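Local coordinates for UPF0045 protein MJ1052 (Methanocaldococcus jannaschii, PDB 2EPI), which is of unknown function but may bind thiamine or a related small molecule, at residues E31-Y36 with T47-D52; K58-A63 with S76-D81. All coordinates share one frame; numbering follows the deposited sequence.

Overall arrangement
Contacts 1 and 2 are two instances of one principle, a helix set against a single antiparallel sheet by an inward-pointing phenylalanine, here within a ferredoxin-like fold. They follow in series along the chain: contact 1 joins the end of helix 23-33 to strand 46-50, and contact 2 joins helix 53-68, which comes directly after that strand, to strand 73-83. The sheet order is 39-43, 46-50, 6-16, 73-83, so strand 6-16 separates the two strands involved. The centres of the contacts lie about 9 Å apart, and Glu62 bridges them through Tyr36 and Lys35. Together they tie helices 23-33 and 53-68 to the one sheet, while strand 73-83, outermost within the chain, carries it into another subunit.

Contact 1: E31-Y36 with T47-D52; sequences EVFKKY and TVLEGD
Phe33, at the last turn of helix 23-33, lays one face of its ring against the two methyl groups of Leu49 on strand 46-50. The branches divide the work. CD1 of Leu49 sits 4.3 Å from the centroid of the Phe33 ring, 22° off the normal, a CH-pi contact displaced toward the rim on the CE1 side. CD2 of Leu49 covers the root of the ring instead, 4.0 Å from CG of Phe33. The two side chains meet at about a right angle, and both are swung beside their own backbone N (chi1 -60° for Phe33, -53° for Leu49), which brings ring and methyls together between helix and strand.

Two residues earlier on the same side of the strand, Thr47 reaches the ring more obliquely. Its CB is 4.0 Å from CE2 of Phe33, and its methyl CG2 lies 4.1 Å from CD2 of the ring. The threonine hydroxyl is engaged with Thr42 OG1, so its polar end is satisfied within the sheet while CB and CG2 lie against the ring. Beyond Phe33 the chain leaves the helix through a type I turn closed by Tyr36 N and Phe33 O. Val40 and Val11 from the adjoining strands and Ala63 of helix 53-68 also pack on the ring.

No hydrogen bond crosses between 31-36 and 47-52: the attachment of this helix end to the sheet here rests on buried apolar packing and CH-pi contact, which suggests that shape, rather than polar pairing, sets the fit.

Contact 2: K58-A63 with S76-D81; sequences KAFKEA and SSLKID
In the ferredoxin-like beta-alpha-beta-beta-alpha-beta fold of this chain, the second helix of the motif, 53-68, packs here on its last strand, 73-83, which is outermost within the chain. The axes of segments 58-63 and 76-81 run nearly antiparallel, at 168°, and approach to 9.6 Å. Phe60 spans the gap. Its CG stands opposite the backbone N across the first bond (chi1 173°), which carries the ring out from the helix to the strand. There Leu78 CB lies over the middle of one face, 3.6 Å from the centroid of the Phe60 ring and only 10° off the normal, a centred CH-pi contact. The leucine reaches further along the same ring with CD2, 3.9 Å from CD2 of Phe60, so backbone-proximal and branch atoms both share the aromatic surface.

The outer end of the ring reaches the strand's main chain. Ser76 CB comes within 3.8 Å of CE1 of Phe60, and the carbonyl O of Ser77 is 3.6 Å from that same ring carbon, on an oblique approach. The edge is turned to the link between the serines, with Ser76 C and Ser77 N near the ring plane. Ser76 meets the ring with CB, while its hydroxyl is hydrogen-bonded to His64 ND1. Replacing Phe60 by an alanine would probably open a gap above Leu78 and strip this part of the helix of its main hold on the strand.

Ile56 and Leu57, a turn earlier on the helix, also pack on Leu78, while Ala63 and Ala59 turn to Phe33 of helix 23-33. Strand 6-16 pairs with one edge of 73-83; along 76-81, a strand of the third subunit adds an antiparallel ladder, so the sheet runs on across the interface.

Contact 1: E31-Y36 with T47-D52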
loop_
_atom_site.group_PDB
_atom_site.type_symbol
_atom_site.label_atom_id
_atom_site.label_comp_id
_atom_site.label_asym_id
_atom_site.label_seq_id
_atom_site.Cartn_x
_atom_site.Cartn_y
_atom_site.Cartn_z
ATOM N N GLU A 31 -8.402 -19.158 -2.907
ATOM C CA GLU A 31 -8.404 -20.480 -3.517
ATOM C C GLU A 31 -7.439 -20.543 -4.697
ATOM O O GLU A 31 -6.851 -21.589 -4.975
ATOM C CB GLU A 31 -9.815 -20.858 -3.970
ATOM C CG GLU A 31 -10.758 -21.139 -2.814
ATOM C CD GLU A 31 -10.220 -22.210 -1.883
ATOM O OE1 GLU A 31 -10.033 -23.360 -2.340
ATOM O OE2 GLU A 31 -9.977 -21.902 -0.695
ATOM N N VAL A 32 -7.276 -19.427 -5.394
ATOM C CA VAL A 32 -6.361 -19.391 -6.522
ATOM C C VAL A 32 -4.928 -19.586 -6.028
ATOM O O VAL A 32 -4.158 -20.336 -6.625
ATOM C CB VAL A 32 -6.466 -18.051 -7.284
ATOM C CG1 VAL A 32 -5.284 -17.893 -8.227
ATOM C CG2 VAL A 32 -7.770 -18.006 -8.066
ATOM N N PHE A 33 -4.577 -18.919 -4.930
ATOM C CA PHE A 33 -3.228 -19.030 -4.379
ATOM C C PHE A 33 -2.858 -20.471 -4.052
ATOM O O PHE A 33 -1.696 -20.862 -4.151
ATOM C CB PHE A 33 -3.084 -18.192 -3.103
ATOM C CG PHE A 33 -3.338 -16.728 -3.298
ATOM C CD1 PHE A 33 -2.815 -16.053 -4.395
ATOM C CD2 PHE A 33 -4.080 -16.012 -2.362
ATOM C CE1 PHE A 33 -3.027 -14.683 -4.559
ATOM C CE2 PHE A 33 -4.296 -14.646 -2.515
ATOM C CZ PHE A 33 -3.768 -13.979 -3.616
ATOM N N LYS A 34 -3.849 -21.260 -3.657
ATOM C CA LYS A 34 -3.608 -22.651 -3.308
ATOM C C LYS A 34 -3.295 -23.534 -4.512
ATOM O O LYS A 34 -2.992 -24.713 -4.352
ATOM C CB LYS A 34 -4.806 -23.212 -2.538
ATOM C CG LYS A 34 -5.004 -22.557 -1.178
ATOM C CD LYS A 34 -6.152 -23.194 -0.416
ATOM C CE LYS A 34 -6.205 -22.693 1.020
ATOM N NZ LYS A 34 -6.338 -21.213 1.098
ATOM N N LYS A 35 -3.360 -22.964 -5.715
ATOM C CA LYS A 35 -3.055 -23.715 -6.929
ATOM C C LYS A 35 -1.587 -23.557 -7.303
ATOM O O LYS A 35 -1.104 -24.181 -8.253
ATOM C CB LYS A 35 -3.920 -23.242 -8.096
ATOM C CG LYS A 35 -5.405 -23.509 -7.928
ATOM C CD LYS A 35 -6.128 -23.417 -9.264
ATOM C CE LYS A 35 -5.958 -22.047 -9.902
ATOM N NZ LYS A 35 -6.601 -21.981 -11.244
ATOM N N TYR A 36 -0.879 -22.709 -6.565
ATOM C CA TYR A 36 0.536 -22.478 -6.821
ATOM C C TYR A 36 1.364 -23.054 -5.685
ATOM O O TYR A 36 0.847 -23.294 -4.594
ATOM C CB TYR A 36 0.820 -20.983 -6.965
ATOM C CG TYR A 36 0.170 -20.365 -8.178
ATOM C CD1 TYR A 36 -1.199 -20.095 -8.200
ATOM C CD2 TYR A 36 0.915 -20.083 -9.321
ATOM C CE1 TYR A 36 -1.809 -19.559 -9.332
ATOM C CE2 TYR A 36 0.314 -19.553 -10.457
ATOM C CZ TYR A 36 -1.043 -19.293 -10.458
ATOM O OH TYR A 36 -1.634 -18.775 -11.586
ATOM N N THR A 47 -3.368 -11.305 2.292
ATOM C CA THR A 47 -2.798 -12.645 2.353
ATOM C C THR A 47 -1.294 -12.578 2.148
ATOM O O THR A 47 -0.822 -11.941 1.210
ATOM C CB THR A 47 -3.390 -13.550 1.271
ATOM O OG1 THR A 47 -4.799 -13.688 1.484
ATOM C CG2 THR A 47 -2.733 -14.932 1.315
ATOM N N VAL A 48 -0.547 -13.229 3.033
ATOM C CA VAL A 48 0.906 -13.260 2.929
ATOM C C VAL A 48 1.280 -14.528 2.168
ATOM O O VAL A 48 0.712 -15.593 2.406
ATOM C CB VAL A 48 1.577 -13.260 4.331
ATOM C CG1 VAL A 48 3.073 -13.547 4.207
ATOM C CG2 VAL A 48 1.359 -11.913 4.995
ATOM N N LEU A 49 2.220 -14.405 1.241
ATOM C CA LEU A 49 2.641 -15.544 0.439
ATOM C C LEU A 49 4.150 -15.680 0.505
ATOM O O LEU A 49 4.866 -14.690 0.666
ATOM C CB LEU A 49 2.213 -15.349 -1.025
ATOM C CG LEU A 49 0.742 -15.033 -1.302
ATOM C CD1 LEU A 49 0.573 -14.559 -2.746
ATOM C CD2 LEU A 49 -0.105 -16.269 -1.027
ATOM N N GLU A 50 4.619 -16.919 0.392
ATOM C CA GLU A 50 6.043 -17.223 0.403
ATOM C C GLU A 50 6.302 -18.199 -0.739
ATOM O O GLU A 50 5.625 -19.219 -0.857
ATOM C CB GLU A 50 6.464 -17.876 1.721
ATOM C CG GLU A 50 7.941 -18.289 1.731
ATOM C CD GLU A 50 8.293 -19.229 2.875
ATOM O OE1 GLU A 50 8.035 -18.874 4.043
ATOM O OE2 GLU A 50 8.833 -20.324 2.604
ATOM N N GLY A 51 7.278 -17.879 -1.581
ATOM C CA GLY A 51 7.590 -18.752 -2.698
ATOM C C GLY A 51 8.337 -18.028 -3.797
ATOM O O GLY A 51 8.815 -16.914 -3.596
ATOM N N ASP A 52 8.430 -18.665 -4.962
ATOM C CA ASP A 52 9.126 -18.096 -6.109
ATOM C C ASP A 52 8.463 -16.808 -6.596
ATOM O O ASP A 52 7.237 -16.729 -6.692
ATOM C CB ASP A 52 9.168 -19.109 -7.252
ATOM C CG ASP A 52 9.839 -18.554 -8.490
ATOM O OD1 ASP A 52 11.079 -18.379 -8.469
ATOM O OD2 ASP A 52 9.123 -18.276 -9.479
#

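Contact 2: K58-A63 with S76-D81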
loop_
_atom_site.group_PDB
_atom_site.type_symbol
_atom_site.label_atom_id
_atom_site.label_comp_id
_atom_site.label_asym_id
_atom_site.label_seq_id
_atom_site.Cartn_x
_atom_site.Cartn_y
_atom_site.Cartn_z
ATOM N N LYS A 58 2.358 -14.615 -11.070
ATOM C CA LYS A 58 1.319 -15.305 -11.827
ATOM C C LYS A 58 0.082 -15.492 -10.952
ATOM O O LYS A 58 -1.046 -15.327 -11.411
ATOM C CB LYS A 58 1.792 -16.688 -12.283
ATOM C CG LYS A 58 2.997 -16.717 -13.207
ATOM C CD LYS A 58 3.372 -18.171 -13.483
ATOM C CE LYS A 58 4.704 -18.304 -14.192
ATOM N NZ LYS A 58 5.087 -19.746 -14.302
ATOM N N ALA A 59 0.303 -15.863 -9.693
ATOM C CA ALA A 59 -0.797 -16.082 -8.760
ATOM C C ALA A 59 -1.525 -14.771 -8.521
ATOM O O ALA A 59 -2.752 -14.736 -8.439
ATOM C CB ALA A 59 -0.270 -16.641 -7.436
ATOM N N PHE A 60 -0.760 -13.692 -8.411
ATOM C CA PHE A 60 -1.332 -12.374 -8.191
ATOM C C PHE A 60 -2.233 -12.012 -9.366
ATOM O O PHE A 60 -3.381 -11.606 -9.183
ATOM C CB PHE A 60 -0.216 -11.338 -8.058
ATOM C CG PHE A 60 -0.706 -9.920 -7.999
ATOM C CD1 PHE A 60 -1.490 -9.481 -6.937
ATOM C CD2 PHE A 60 -0.368 -9.014 -9.001
ATOM C CE1 PHE A 60 -1.928 -8.165 -6.863
ATOM C CE2 PHE A 60 -0.805 -7.686 -8.936
ATOM C CZ PHE A 60 -1.585 -7.264 -7.863
ATOM N N LYS A 61 -1.718 -12.175 -10.581
ATOM C CA LYS A 61 -2.510 -11.847 -11.757
ATOM C C LYS A 61 -3.788 -12.670 -11.828
ATOM O O LYS A 61 -4.862 -12.141 -12.125
ATOM C CB LYS A 61 -1.698 -12.064 -13.033
ATOM C CG LYS A 61 -2.439 -11.641 -14.287
ATOM C CD LYS A 61 -1.677 -12.023 -15.543
ATOM C CE LYS A 61 -2.457 -11.631 -16.788
ATOM N NZ LYS A 61 -1.788 -12.108 -18.030
ATOM N N GLU A 62 -3.688 -13.965 -11.555
ATOM C CA GLU A 62 -4.874 -14.805 -11.632
ATOM C C GLU A 62 -5.902 -14.441 -10.569
ATOM O O GLU A 62 -7.103 -14.417 -10.846
ATOM C CB GLU A 62 -4.502 -16.292 -11.533
ATOM C CG GLU A 62 -5.721 -17.211 -11.504
ATOM C CD GLU A 62 -5.385 -18.682 -11.679
ATOM O OE1 GLU A 62 -4.223 -19.073 -11.450
ATOM O OE2 GLU A 62 -6.301 -19.456 -12.034
ATOM N N ALA A 63 -5.435 -14.147 -9.357
ATOM C CA ALA A 63 -6.337 -13.788 -8.265
ATOM C C ALA A 63 -7.089 -12.511 -8.615
ATOM O O ALA A 63 -8.307 -12.428 -8.463
ATOM C CB ALA A 63 -5.547 -13.593 -6.977
ATOM N N SER A 76 -6.156 -4.149 -6.943
ATOM C CA SER A 76 -5.352 -5.193 -6.303
ATOM C C SER A 76 -3.954 -4.720 -5.944
ATOM O O SER A 76 -3.314 -3.999 -6.717
ATOM C CB SER A 76 -5.274 -6.412 -7.223
ATOM O OG SER A 76 -6.570 -6.928 -7.464
ATOM N N SER A 77 -3.475 -5.137 -4.774
ATOM C CA SER A 77 -2.161 -4.724 -4.300
ATOM C C SER A 77 -1.227 -5.906 -4.051
ATOM O O SER A 77 -1.629 -6.910 -3.458
ATOM C CB SER A 77 -2.304 -3.921 -2.996
ATOM O OG SER A 77 -3.157 -2.790 -3.157
ATOM N N LEU A 78 0.015 -5.775 -4.513
ATOM C CA LEU A 78 1.041 -6.793 -4.326
ATOM C C LEU A 78 2.270 -6.117 -3.732
ATOM O O LEU A 78 2.742 -5.105 -4.253
ATOM C CB LEU A 78 1.429 -7.442 -5.666
ATOM C CG LEU A 78 2.671 -8.354 -5.663
ATOM C CD1 LEU A 78 2.439 -9.570 -4.766
ATOM C CD2 LEU A 78 2.980 -8.805 -7.091
ATOM N N LYS A 79 2.771 -6.651 -2.626
ATOM C CA LYS A 79 3.967 -6.086 -2.018
ATOM C C LYS A 79 4.981 -7.209 -1.916
ATOM O O LYS A 79 4.664 -8.285 -1.421
ATOM C CB LYS A 79 3.659 -5.527 -0.629
ATOM C CG LYS A 79 4.866 -4.887 0.033
ATOM C CD LYS A 79 4.500 -4.247 1.362
ATOM C CE LYS A 79 3.584 -3.051 1.179
ATOM N NZ LYS A 79 3.134 -2.518 2.501
ATOM N N ILE A 80 6.192 -6.957 -2.404
ATOM C CA ILE A 80 7.256 -7.953 -2.375
ATOM C C ILE A 80 8.368 -7.507 -1.448
ATOM O O ILE A 80 8.772 -6.348 -1.470
ATOM C CB ILE A 80 7.880 -8.159 -3.777
ATOM C CG1 ILE A 80 6.810 -8.614 -4.771
ATOM C CG2 ILE A 80 9.009 -9.178 -3.697
ATOM C CD1 ILE A 80 6.089 -9.868 -4.372
ATOM N N ASP A 81 8.858 -8.435 -0.634
ATOM C CA ASP A 81 9.953 -8.153 0.289
ATOM C C ASP A 81 11.010 -9.201 -0.029
ATOM O O ASP A 81 10.824 -10.383 0.258
ATOM C CB ASP A 81 9.488 -8.310 1.739
ATOM C CG ASP A 81 10.515 -7.808 2.745
ATOM O OD1 ASP A 81 11.726 -7.841 2.439
ATOM O OD2 ASP A 81 10.110 -7.389 3.851
#